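Local coordinates for protein aldehyde dehydrogenase (PDB 4O6R) that probably oxidises aldehydes with NAD(P)+ as the electron acceptor and here holds adenosine monophosphate in its nucleotide pocket, at residues 85-90 with 108-113; 93-96 with 101-104; 155-160 with 390-395; 163-168 with 454-459. All blocks are in the same frame, centred on the assembly; numbering follows the deposited sequence.

Interactions 1 and 2 are both formed between helices 87-98 and 102-123; their centres lie about 10 Å apart, interaction 2 next to the turn and interaction 1 further from it. Interactions 3 and 4 share helix 159-172 and tie it to two distant loops, with about 16 Å between their centres. The two pairs meet at the start of that helix: Glu94 OE2 accepts a hydrogen bond from Leu160 N at 2.9 Å, and Leu160 CD2 packs on Val110 CG2 at 3.7 Å. The nucleotide pocket borders interaction 3, where the Trp156 side chain comes within about 5 Å of the AMP; the Trp165 side chain of interaction 4 is about 13 Å from the AMP.

Interaction 1: 85-90 with 108-113; sequences ANTEAL and LDVPRT. With NO3 (nitrate ion), chain F.
The packing between consecutive helices 87-98 and 102-123 centres on Val110, which meets Thr87 and Leu90. Both valine methyl groups are used. CG1, anti to the backbone N (chi1 174°), presses against Thr87, with CG1 3.7 Å from Thr87 OG1 and 4.0 Å from Thr87 CG2. CG2 lies between Thr87 O and Leu90 CB, 3.9 Å from the latter. A forked, short side chain suits this place because one residue can touch both Thr87 and Leu90. Thr87 turns both its methyl and its hydroxyl to the valine; the hydroxyl's polar need is met by Glu84 O of helix 69-85. Ile83 and Leu160 also pack on Val110, making this pair part of a buried helical layer beside helix 159-172. Pro111 has no N-H to give to the turn before, and helix 102-123 kinks there. Spanning the proline, Asp109 O accepts from both Thr113 N and Thr113 OG1, arriving from opposite faces of the carbonyl plane, the latter at 2.6 Å. On Arg112 the guanidinium reaches a nitrate ion, probably from the crystallisation liquor, edge-on: NH1 and NH2 each donate to NO3 O2 at 2.9 Å, and Lys448 NZ binds the same ion.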
loop_
_atom_site.group_PDB
_atom_site.type_symbol
_atom_site.label_atom_id
_atom_site.label_comp_id
_atom_site.label_asym_id
_atom_site.label_seq_id
_atom_site.Cartn_x
_atom_site.Cartn_y
_atom_site.Cartn_z
ATOM N N ALA A 85 -16.838 -21.856 -19.572
ATOM C CA ALA A 85 -17.972 -22.634 -20.115
ATOM C C ALA A 85 -17.865 -22.865 -21.617
ATOM O O ALA A 85 -18.489 -23.779 -22.148
ATOM C CB ALA A 85 -19.296 -21.964 -19.787
ATOM N N ASN A 86 -17.111 -22.024 -22.301
ATOM C CA ASN A 86 -16.905 -22.112 -23.738
ATOM C C ASN A 86 -15.492 -22.526 -24.120
ATOM O O ASN A 86 -15.046 -22.235 -25.230
ATOM C CB ASN A 86 -17.239 -20.761 -24.376
ATOM C CG ASN A 86 -18.729 -20.497 -24.417
ATOM O OD1 ASN A 86 -19.423 -21.028 -25.285
ATOM N ND2 ASN A 86 -19.244 -19.737 -23.459
ATOM N N THR A 87 -14.804 -23.235 -23.225
ATOM C CA THR A 87 -13.385 -23.563 -23.407
ATOM C C THR A 87 -13.123 -24.206 -24.750
ATOM O O THR A 87 -12.303 -23.703 -25.526
ATOM C CB THR A 87 -12.854 -24.462 -22.279
ATOM O OG1 THR A 87 -12.832 -23.728 -21.065
ATOM C CG2 THR A 87 -11.426 -24.967 -22.556
ATOM N N GLU A 88 -13.818 -25.297 -25.056
ATOM C CA GLU A 88 -13.497 -26.051 -26.272
ATOM C C GLU A 88 -13.741 -25.238 -27.556
ATOM O O GLU A 88 -12.880 -25.211 -28.434
ATOM C CB GLU A 88 -14.242 -27.395 -26.319
ATOM C CG GLU A 88 -13.946 -28.220 -27.568
ATOM C CD GLU A 88 -12.488 -28.664 -27.700
ATOM O OE1 GLU A 88 -11.669 -28.472 -26.762
ATOM O OE2 GLU A 88 -12.149 -29.244 -28.768
ATOM N N ALA A 89 -14.879 -24.549 -27.659
ATOM C CA ALA A 89 -15.139 -23.743 -28.836
ATOM C C ALA A 89 -14.152 -22.560 -28.978
ATOM O O ALA A 89 -13.732 -22.250 -30.091
ATOM C CB ALA A 89 -16.583 -23.263 -28.873
ATOM N N LEU A 90 -13.772 -21.915 -27.867
ATOM C CA LEU A 90 -12.789 -20.844 -27.921
ATOM C C LEU A 90 -11.413 -21.382 -28.332
ATOM O O LEU A 90 -10.725 -20.774 -29.128
ATOM C CB LEU A 90 -12.670 -20.087 -26.590
ATOM C CG LEU A 90 -13.730 -19.027 -26.295
ATOM C CD1 LEU A 90 -13.656 -18.542 -24.882
ATOM C CD2 LEU A 90 -13.576 -17.836 -27.214
ATOM N N LEU A 108 -3.566 -23.588 -22.131
ATOM C CA LEU A 108 -2.896 -22.348 -21.863
ATOM C C LEU A 108 -3.706 -21.126 -22.297
ATOM O O LEU A 108 -4.049 -20.308 -21.433
ATOM C CB LEU A 108 -1.485 -22.347 -22.486
ATOM C CG LEU A 108 -0.482 -23.357 -21.889
ATOM C CD1 LEU A 108 0.719 -23.562 -22.795
ATOM C CD2 LEU A 108 -0.031 -22.934 -20.493
ATOM N N ASP A 109 -4.013 -20.976 -23.593
ATOM C CA ASP A 109 -4.685 -19.768 -24.083
ATOM C C ASP A 109 -6.019 -19.495 -23.339
ATOM O O ASP A 109 -6.241 -18.385 -22.798
ATOM C CB ASP A 109 -4.949 -19.791 -25.596
ATOM C CG ASP A 109 -3.669 -19.788 -26.464
ATOM O OD1 ASP A 109 -2.644 -19.158 -26.092
ATOM O OD2 ASP A 109 -3.711 -20.408 -27.562
ATOM N N VAL A 110 -6.922 -20.466 -23.322
ATOM C CA VAL A 110 -8.206 -20.219 -22.695
ATOM C C VAL A 110 -8.099 -20.032 -21.147
ATOM O O VAL A 110 -8.559 -19.030 -20.639
ATOM C CB VAL A 110 -9.258 -21.294 -23.078
ATOM C CG1 VAL A 110 -10.532 -21.103 -22.293
ATOM C CG2 VAL A 110 -9.549 -21.245 -24.569
ATOM N N PRO A 111 -7.457 -20.961 -20.419
ATOM C CA PRO A 111 -7.327 -20.814 -18.966
ATOM C C PRO A 111 -6.639 -19.512 -18.531
ATOM O O PRO A 111 -7.074 -18.901 -17.569
ATOM C CB PRO A 111 -6.458 -22.019 -18.565
ATOM C CG PRO A 111 -6.731 -23.034 -19.613
ATOM C CD PRO A 111 -6.897 -22.245 -20.888
ATOM N N ARG A 112 -5.603 -19.081 -19.241
ATOM C CA ARG A 112 -4.888 -17.857 -18.844
ATOM C C ARG A 112 -5.782 -16.650 -19.029
ATOM O O ARG A 112 -5.763 -15.727 -18.229
ATOM C CB ARG A 112 -3.586 -17.675 -19.626
ATOM C CG ARG A 112 -2.379 -18.485 -19.118
ATOM C CD ARG A 112 -1.380 -18.622 -20.254
ATOM N NE ARG A 112 0.010 -18.677 -19.869
ATOM C CZ ARG A 112 1.048 -18.530 -20.699
ATOM N NH1 ARG A 112 0.874 -18.294 -21.996
ATOM N NH2 ARG A 112 2.283 -18.631 -20.224
ATOM N N THR A 113 -6.581 -16.663 -20.099
ATOM C CA THR A 113 -7.522 -15.586 -20.383
ATOM C C THR A 113 -8.585 -15.527 -19.310
ATOM O O THR A 113 -8.822 -14.479 -18.750
ATOM C CB THR A 113 -8.172 -15.770 -21.777
ATOM O OG1 THR A 113 -7.143 -15.898 -22.759
ATOM C CG2 THR A 113 -9.028 -14.601 -22.136
HETATM N N NO3 F . 3.916 -16.744 -22.897
HETATM O O1 NO3 F . 3.243 -15.864 -22.352
HETATM O O2 NO3 F . 3.639 -18.087 -22.710
HETATM O O3 NO3 F . 4.972 -16.417 -23.741
#

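Interaction 2: 93-96 with 101-104; sequences LESL and PIRD
Ser95 points its CB at Ile102, and the hydroxyl beyond it makes all the close approaches between the two segments. OG lies beside the backbone N of Ser95 (chi1 -68°), which carries it to the first residue of the next helix: it is 3.3 Å from Ile102 CA and 3.6 Å from Pro101 C. Ile102 N is almost as near to OG, but at an angle too poor for a hydrogen bond. The long branch of the isoleucine runs alongside, its CD1 3.9 Å from Ser95 OG. Here the chain turns sharply from helix 87-98 into helix 102-123, and the CA atoms of Ser95 and Ile102 are only 5.6 Å apart; a serine is small enough for so close a crossing. Its buried oxygen is satisfied by hydrogen bonds with Ser105 OG and His100 O, the one on the first turn of the second helix and the other in the connecting loop. Pro101 occupies the N-cap position, where the lack of an N-H costs the helix nothing, and its carbonyl O accepts from Asp104 N at 2.8 Å. Arg103, on the side away from Ser95, donates from NH2 to His493 O of the second subunit.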
loop_
_atom_site.group_PDB
_atom_site.type_symbol
_atom_site.label_atom_id
_atom_site.label_comp_id
_atom_site.label_asym_id
_atom_site.label_seq_id
_atom_site.Cartn_x
_atom_site.Cartn_y
_atom_site.Cartn_z
ATOM N N LEU A 93 -11.416 -22.183 -32.034
ATOM C CA LEU A 93 -11.400 -20.969 -32.868
ATOM C C LEU A 93 -10.017 -20.321 -32.858
ATOM O O LEU A 93 -9.459 -19.966 -33.916
ATOM C CB LEU A 93 -12.469 -19.973 -32.411
ATOM C CG LEU A 93 -12.626 -18.686 -33.219
ATOM C CD1 LEU A 93 -12.991 -18.997 -34.650
ATOM C CD2 LEU A 93 -13.717 -17.807 -32.613
ATOM N N GLU A 94 -9.437 -20.220 -31.668
ATOM C CA GLU A 94 -8.078 -19.673 -31.514
ATOM C C GLU A 94 -7.051 -20.484 -32.321
ATOM O O GLU A 94 -6.253 -19.905 -33.066
ATOM C CB GLU A 94 -7.686 -19.588 -30.014
ATOM C CG GLU A 94 -6.354 -18.889 -29.712
ATOM C CD GLU A 94 -6.374 -17.372 -29.869
ATOM O OE1 GLU A 94 -7.216 -16.826 -30.610
ATOM O OE2 GLU A 94 -5.492 -16.693 -29.274
ATOM N N SER A 95 -7.088 -21.815 -32.204
ATOM C CA SER A 95 -6.194 -22.694 -32.978
ATOM C C SER A 95 -6.369 -22.556 -34.490
ATOM O O SER A 95 -5.395 -22.576 -35.225
ATOM C CB SER A 95 -6.344 -24.172 -32.577
ATOM O OG SER A 95 -5.852 -24.374 -31.251
ATOM N N LEU A 96 -7.602 -22.424 -34.943
ATOM C CA LEU A 96 -7.897 -22.308 -36.367
ATOM C C LEU A 96 -7.243 -21.054 -36.958
ATOM O O LEU A 96 -6.652 -21.102 -38.036
ATOM C CB LEU A 96 -9.407 -22.246 -36.572
ATOM C CG LEU A 96 -9.938 -22.348 -37.992
ATOM C CD1 LEU A 96 -9.736 -23.741 -38.569
ATOM C CD2 LEU A 96 -11.419 -21.967 -38.031
ATOM N N PRO A 101 -1.196 -25.071 -31.474
ATOM C CA PRO A 101 -1.736 -26.422 -31.264
ATOM C C PRO A 101 -2.967 -26.404 -30.343
ATOM O O PRO A 101 -2.990 -25.710 -29.328
ATOM C CB PRO A 101 -0.573 -27.159 -30.600
ATOM C CG PRO A 101 0.655 -26.482 -31.170
ATOM C CD PRO A 101 0.274 -25.042 -31.334
ATOM N N ILE A 102 -3.983 -27.174 -30.692
ATOM C CA ILE A 102 -5.196 -27.279 -29.875
ATOM C C ILE A 102 -4.877 -27.647 -28.432
ATOM O O ILE A 102 -5.528 -27.192 -27.515
ATOM C CB ILE A 102 -6.209 -28.263 -30.530
ATOM C CG1 ILE A 102 -7.563 -28.286 -29.797
ATOM C CG2 ILE A 102 -5.624 -29.659 -30.624
ATOM C CD1 ILE A 102 -8.342 -26.975 -29.787
ATOM N N ARG A 103 -3.838 -28.438 -28.209
ATOM C CA ARG A 103 -3.493 -28.740 -26.841
ATOM C C ARG A 103 -3.082 -27.470 -26.044
ATOM O O ARG A 103 -3.370 -27.392 -24.852
ATOM C CB ARG A 103 -2.442 -29.847 -26.779
ATOM C CG ARG A 103 -1.044 -29.414 -27.153
ATOM C CD ARG A 103 -0.098 -30.581 -27.008
ATOM N NE ARG A 103 1.232 -30.099 -26.707
ATOM C CZ ARG A 103 2.201 -30.816 -26.150
ATOM N NH1 ARG A 103 2.033 -32.118 -25.895
ATOM N NH2 ARG A 103 3.379 -30.231 -25.904
ATOM N N ASP A 104 -2.457 -26.501 -26.718
ATOM C CA ASP A 104 -2.001 -25.245 -26.096
ATOM C C ASP A 104 -3.169 -24.262 -25.922
ATOM O O ASP A 104 -3.267 -23.554 -24.900
ATOM C CB ASP A 104 -0.954 -24.504 -26.954
ATOM C CG ASP A 104 0.413 -25.172 -26.984
ATOM O OD1 ASP A 104 0.739 -26.016 -26.129
ATOM O OD2 ASP A 104 1.197 -24.795 -27.911
#

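Interaction 3: 155-160 with 390-395; sequences PWNFPL and EVFGPF
Trp156 is met by Phe392 in an offset edge-to-face pair, the phenyl edge turned toward the face of the indole six-membered ring. The planes stand at 85° and the ring centroids are 5.5 Å apart. Contact is concentrated at one corner of the indole, where Trp156 CH2 lies in the plane of the phenyl ring, 3.5 Å from Phe392 CE2 and 3.6 Å from Phe392 CD2. The next atom round the same phenyl rim, CZ, reaches the Asn157 amide and stands 3.6 Å from Asn157 ND2. Asn157 and Phe392 cross at about a right angle, with amide and ring planes 61° apart. The Phe392 ring wedges its edge between Trp156 and Asn157, a place that suits a flat, rigid group. ND2 is hydrogen-bonded to Gln287 O, which fixes the amide's rotation, while buried OD1 has no partner in the model. In aldehyde dehydrogenases the asparagine of the Pro-Trp-Asn-Phe motif helps form the oxyanion hole, and Asn157 probably does the same; with one N-H of ND2 given to Gln287 O, the other could serve an oxyanion. Pro155 touches the bound AMP. Segment 155-160 leads from strand 138-153 into helix 159-172, whereas Phe392 lies in the loop between helix 385-388 and strand 395-401; His336 of helix 334-349 meets the Trp156 ring and donates to Phe392 O, bridging the two.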
loop_
_atom_site.group_PDB
_atom_site.type_symbol
_atom_site.label_atom_id
_atom_site.label_comp_id
_atom_site.label_asym_id
_atom_site.label_seq_id
_atom_site.Cartn_x
_atom_site.Cartn_y
_atom_site.Cartn_z
ATOM N N PRO A 155 -1.158 -7.406 -30.935
ATOM C CA PRO A 155 -0.702 -8.189 -32.044
ATOM C C PRO A 155 -1.334 -9.595 -32.107
ATOM O O PRO A 155 -2.266 -9.901 -31.351
ATOM C CB PRO A 155 0.799 -8.261 -31.801
ATOM C CG PRO A 155 0.938 -8.268 -30.346
ATOM C CD PRO A 155 -0.229 -7.503 -29.794
ATOM N N TRP A 156 -0.786 -10.436 -32.984
ATOM C CA TRP A 156 -1.426 -11.683 -33.377
ATOM C C TRP A 156 -0.906 -12.924 -32.665
ATOM O O TRP A 156 -1.366 -14.018 -32.986
ATOM C CB TRP A 156 -1.264 -11.874 -34.885
ATOM C CG TRP A 156 0.124 -11.553 -35.382
ATOM C CD1 TRP A 156 0.526 -10.396 -35.967
ATOM C CD2 TRP A 156 1.289 -12.390 -35.286
ATOM N NE1 TRP A 156 1.867 -10.466 -36.268
ATOM C CE2 TRP A 156 2.359 -11.676 -35.848
ATOM C CE3 TRP A 156 1.527 -13.677 -34.779
ATOM C CZ2 TRP A 156 3.655 -12.227 -35.970
ATOM C CZ3 TRP A 156 2.819 -14.225 -34.886
ATOM C CH2 TRP A 156 3.861 -13.496 -35.486
ATOM N N ASN A 157 0.035 -12.788 -31.714
ATOM C CA ASN A 157 0.668 -13.997 -31.168
ATOM C C ASN A 157 -0.096 -14.686 -30.022
ATOM O O ASN A 157 -0.081 -15.916 -29.938
ATOM C CB ASN A 157 2.128 -13.759 -30.806
ATOM C CG ASN A 157 2.315 -12.660 -29.811
ATOM O OD1 ASN A 157 1.757 -11.588 -29.962
ATOM N ND2 ASN A 157 3.128 -12.902 -28.808
ATOM N N PHE A 158 -0.811 -13.912 -29.200
ATOM C CA PHE A 158 -1.665 -14.452 -28.139
ATOM C C PHE A 158 -2.951 -13.640 -28.135
ATOM O O PHE A 158 -3.267 -12.968 -27.166
ATOM C CB PHE A 158 -0.983 -14.343 -26.772
ATOM C CG PHE A 158 0.183 -15.289 -26.559
ATOM C CD1 PHE A 158 -0.034 -16.654 -26.428
ATOM C CD2 PHE A 158 1.472 -14.805 -26.400
ATOM C CE1 PHE A 158 1.011 -17.524 -26.174
ATOM C CE2 PHE A 158 2.532 -15.664 -26.133
ATOM C CZ PHE A 158 2.308 -17.026 -26.024
ATOM N N PRO A 159 -3.701 -13.668 -29.245
ATOM C CA PRO A 159 -4.821 -12.740 -29.333
ATOM C C PRO A 159 -5.879 -12.944 -28.269
ATOM O O PRO A 159 -6.383 -11.955 -27.730
ATOM C CB PRO A 159 -5.393 -12.960 -30.733
ATOM C CG PRO A 159 -4.745 -14.179 -31.267
ATOM C CD PRO A 159 -3.501 -14.444 -30.479
ATOM N N LEU A 160 -6.218 -14.186 -27.968
ATOM C CA LEU A 160 -7.231 -14.428 -26.940
ATOM C C LEU A 160 -6.722 -13.943 -25.586
ATOM O O LEU A 160 -7.391 -13.178 -24.892
ATOM C CB LEU A 160 -7.591 -15.910 -26.874
ATOM C CG LEU A 160 -8.638 -16.346 -25.854
ATOM C CD1 LEU A 160 -9.950 -15.608 -26.085
ATOM C CD2 LEU A 160 -8.844 -17.850 -25.916
ATOM N N GLU A 390 15.290 -9.549 -33.087
ATOM C CA GLU A 390 14.164 -10.407 -32.725
ATOM C C GLU A 390 13.764 -11.221 -33.960
ATOM O O GLU A 390 13.469 -10.654 -35.020
ATOM C CB GLU A 390 12.959 -9.582 -32.164
ATOM C CG GLU A 390 11.936 -10.432 -31.379
ATOM C CD GLU A 390 10.923 -9.643 -30.513
ATOM O OE1 GLU A 390 10.786 -8.399 -30.722
ATOM O OE2 GLU A 390 10.244 -10.283 -29.622
ATOM N N VAL A 391 13.833 -12.544 -33.856
ATOM C CA VAL A 391 13.414 -13.438 -34.953
ATOM C C VAL A 391 11.933 -13.836 -34.756
ATOM O O VAL A 391 11.159 -13.938 -35.689
ATOM C CB VAL A 391 14.351 -14.660 -35.030
ATOM C CG1 VAL A 391 13.928 -15.631 -36.126
ATOM C CG2 VAL A 391 15.773 -14.202 -35.273
ATOM N N PHE A 392 11.531 -14.045 -33.510
ATOM C CA PHE A 392 10.096 -14.231 -33.157
ATOM C C PHE A 392 9.561 -15.534 -33.745
ATOM O O PHE A 392 8.385 -15.622 -34.055
ATOM C CB PHE A 392 9.235 -13.034 -33.624
ATOM C CG PHE A 392 8.005 -12.787 -32.785
ATOM C CD1 PHE A 392 8.122 -12.354 -31.484
ATOM C CD2 PHE A 392 6.733 -12.952 -33.310
ATOM C CE1 PHE A 392 7.001 -12.091 -30.709
ATOM C CE2 PHE A 392 5.593 -12.699 -32.541
ATOM C CZ PHE A 392 5.728 -12.271 -31.242
ATOM N N GLY A 393 10.427 -16.530 -33.894
ATOM C CA GLY A 393 10.031 -17.851 -34.427
ATOM C C GLY A 393 10.654 -18.901 -33.530
ATOM O O GLY A 393 11.303 -18.543 -32.511
ATOM N N PRO A 394 10.496 -20.187 -33.893
ATOM C CA PRO A 394 10.964 -21.270 -33.033
ATOM C C PRO A 394 12.452 -21.433 -33.282
ATOM O O PRO A 394 12.885 -22.403 -33.891
ATOM C CB PRO A 394 10.177 -22.482 -33.536
ATOM C CG PRO A 394 9.961 -22.198 -34.994
ATOM C CD PRO A 394 9.768 -20.693 -35.069
ATOM N N PHE A 395 13.211 -20.438 -32.836
ATOM C CA PHE A 395 14.564 -20.214 -33.307
ATOM C C PHE A 395 15.380 -19.733 -32.127
ATOM O O PHE A 395 15.124 -18.682 -31.610
ATOM C CB PHE A 395 14.517 -19.139 -34.415
ATOM C CG PHE A 395 15.831 -18.834 -35.068
ATOM C CD1 PHE A 395 16.879 -18.255 -34.350
ATOM C CD2 PHE A 395 16.009 -19.045 -36.428
ATOM C CE1 PHE A 395 18.078 -17.961 -34.972
ATOM C CE2 PHE A 395 17.199 -18.720 -37.056
ATOM C CZ PHE A 395 18.246 -18.183 -36.338
#

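Interaction 4: 163-168 with 454-459; sequences TSWKMG and SPFGGV
Trp165 and Phe456 form an edge-to-face aromatic pair joining helix 159-172, next to the nucleotide-binding sheet, to the loop between strands 441-444 and 463-464. The edge of the indole six-membered ring is directed at the phenyl face, with centroids 4.9 Å apart and planes at 63°. Packing is closest at one corner: Trp165 CZ3 stands 3.7 Å from Phe456 CE1 and 3.9 Å from Phe456 CZ. Along the same edge the rings draw slightly apart, and Trp165 CH2 comes no nearer than 4.0 Å to Phe456 CE2. Away from the rings the segments are well separated; even their nearest CA atoms, those of Trp165 and Phe456, are 9.9 Å apart. Two large side chains are therefore what spans the gap, and Phe456 does so with CG anti to its backbone N (chi1 -177°), stretched out toward the helix. In relatives, aromatic residues at these positions line the substrate tunnel, and the pair here may do likewise. A nitrate ion, the one bound by Arg112 and probably from the crystallisation liquor, lies about 5 Å from the Trp165 side chain. Lys166 NZ makes a salt bridge with Glu467 OE2, and the backbone of Glu467 is bonded to that of Phe456, a second link between helix and loop. On the side facing the second subunit, Ser454 OG is hydrogen-bonded to Asn140 OD1 of that subunit; looser still is partly exposed Val459, which packs on Glu478 of the same subunit. Trp165 CZ3 sits above the phenyl plane of Phe456, displaced from the ring centre toward the rim.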
loop_
_atom_site.group_PDB
_atom_site.type_symbol
_atom_site.label_atom_id
_atom_site.label_comp_id
_atom_site.label_asym_id
_atom_site.label_seq_id
_atom_site.Cartn_x
_atom_site.Cartn_y
_atom_site.Cartn_z
ATOM N N THR A 163 -6.793 -10.174 -24.946
ATOM C CA THR A 163 -8.078 -9.549 -24.580
ATOM C C THR A 163 -8.160 -9.328 -23.086
ATOM O O THR A 163 -8.599 -8.266 -22.626
ATOM C CB THR A 163 -9.343 -10.327 -25.042
ATOM O OG1 THR A 163 -9.475 -11.583 -24.364
ATOM C CG2 THR A 163 -9.312 -10.561 -26.548
ATOM N N SER A 164 -7.747 -10.335 -22.329
ATOM C CA SER A 164 -7.780 -10.272 -20.875
ATOM C C SER A 164 -6.680 -9.376 -20.314
ATOM O O SER A 164 -6.937 -8.575 -19.413
ATOM C CB SER A 164 -7.706 -11.664 -20.267
ATOM O OG SER A 164 -6.412 -12.252 -20.411
ATOM N N TRP A 165 -5.466 -9.474 -20.834
ATOM C CA TRP A 165 -4.371 -8.645 -20.293
ATOM C C TRP A 165 -4.647 -7.139 -20.441
ATOM O O TRP A 165 -4.339 -6.343 -19.565
ATOM C CB TRP A 165 -3.065 -8.968 -20.995
ATOM C CG TRP A 165 -2.467 -10.285 -20.659
ATOM C CD1 TRP A 165 -3.080 -11.381 -20.106
ATOM C CD2 TRP A 165 -1.115 -10.662 -20.891
ATOM N NE1 TRP A 165 -2.173 -12.419 -19.974
ATOM C CE2 TRP A 165 -0.964 -11.998 -20.454
ATOM C CE3 TRP A 165 0.010 -9.971 -21.374
ATOM C CZ2 TRP A 165 0.278 -12.660 -20.481
ATOM C CZ3 TRP A 165 1.246 -10.644 -21.427
ATOM C CH2 TRP A 165 1.359 -11.969 -20.983
ATOM N N LYS A 166 -5.211 -6.780 -21.584
ATOM C CA LYS A 166 -5.579 -5.408 -21.893
ATOM C C LYS A 166 -6.854 -4.930 -21.215
ATOM O O LYS A 166 -6.869 -3.908 -20.505
ATOM C CB LYS A 166 -5.790 -5.290 -23.387
ATOM C CG LYS A 166 -4.534 -5.462 -24.188
ATOM C CD LYS A 166 -3.625 -4.291 -24.004
ATOM C CE LYS A 166 -2.237 -4.793 -23.782
ATOM N NZ LYS A 166 -1.342 -3.681 -23.358
ATOM N N MET A 167 -7.931 -5.662 -21.447
ATOM C CA MET A 167 -9.231 -5.195 -21.042
ATOM C C MET A 167 -9.533 -5.431 -19.576
ATOM O O MET A 167 -10.308 -4.676 -18.998
ATOM C CB MET A 167 -10.337 -5.782 -21.923
ATOM C CG MET A 167 -10.186 -5.330 -23.367
ATOM S SD MET A 167 -11.692 -5.541 -24.346
ATOM C CE MET A 167 -11.577 -7.291 -24.744
ATOM N N GLY A 168 -8.929 -6.452 -18.978
ATOM C CA GLY A 168 -9.133 -6.690 -17.544
ATOM C C GLY A 168 -8.898 -5.452 -16.670
ATOM O O GLY A 168 -9.825 -4.978 -16.015
ATOM N N SER A 454 1.213 -10.394 -11.268
ATOM C CA SER A 454 2.643 -10.181 -11.315
ATOM C C SER A 454 3.028 -9.249 -12.459
ATOM O O SER A 454 2.819 -9.589 -13.614
ATOM C CB SER A 454 3.371 -11.515 -11.452
ATOM O OG SER A 454 4.768 -11.301 -11.447
ATOM N N PRO A 455 3.556 -8.048 -12.143
ATOM C CA PRO A 455 3.702 -7.029 -13.218
ATOM C C PRO A 455 4.614 -7.510 -14.343
ATOM O O PRO A 455 5.696 -8.070 -14.107
ATOM C CB PRO A 455 4.351 -5.829 -12.502
ATOM C CG PRO A 455 4.978 -6.445 -11.275
ATOM C CD PRO A 455 4.048 -7.541 -10.848
ATOM N N PHE A 456 4.185 -7.216 -15.553
ATOM C CA PHE A 456 4.796 -7.687 -16.763
ATOM C C PHE A 456 5.094 -6.498 -17.692
ATOM O O PHE A 456 4.202 -5.754 -18.073
ATOM C CB PHE A 456 3.770 -8.620 -17.429
ATOM C CG PHE A 456 4.251 -9.287 -18.679
ATOM C CD1 PHE A 456 4.248 -8.620 -19.874
ATOM C CD2 PHE A 456 4.636 -10.612 -18.657
ATOM C CE1 PHE A 456 4.692 -9.234 -21.042
ATOM C CE2 PHE A 456 5.068 -11.252 -19.810
ATOM C CZ PHE A 456 5.085 -10.564 -21.008
ATOM N N GLY A 457 6.348 -6.339 -18.062
ATOM C CA GLY A 457 6.731 -5.263 -18.984
ATOM C C GLY A 457 8.220 -5.110 -19.040
ATOM O O GLY A 457 8.949 -5.864 -18.403
ATOM N N GLY A 458 8.667 -4.120 -19.794
ATOM C CA GLY A 458 10.076 -4.005 -20.126
ATOM C C GLY A 458 10.699 -2.742 -19.559
ATOM O O GLY A 458 10.040 -1.933 -18.884
ATOM N N VAL A 459 11.993 -2.637 -19.803
ATOM C CA VAL A 459 12.753 -1.420 -19.552
ATOM C C VAL A 459 13.423 -0.991 -20.856
ATOM O O VAL A 459 13.437 -1.734 -21.817
ATOM C CB VAL A 459 13.789 -1.653 -18.452
ATOM C CG1 VAL A 459 13.097 -2.114 -17.183
ATOM C CG2 VAL A 459 14.814 -2.707 -18.893
#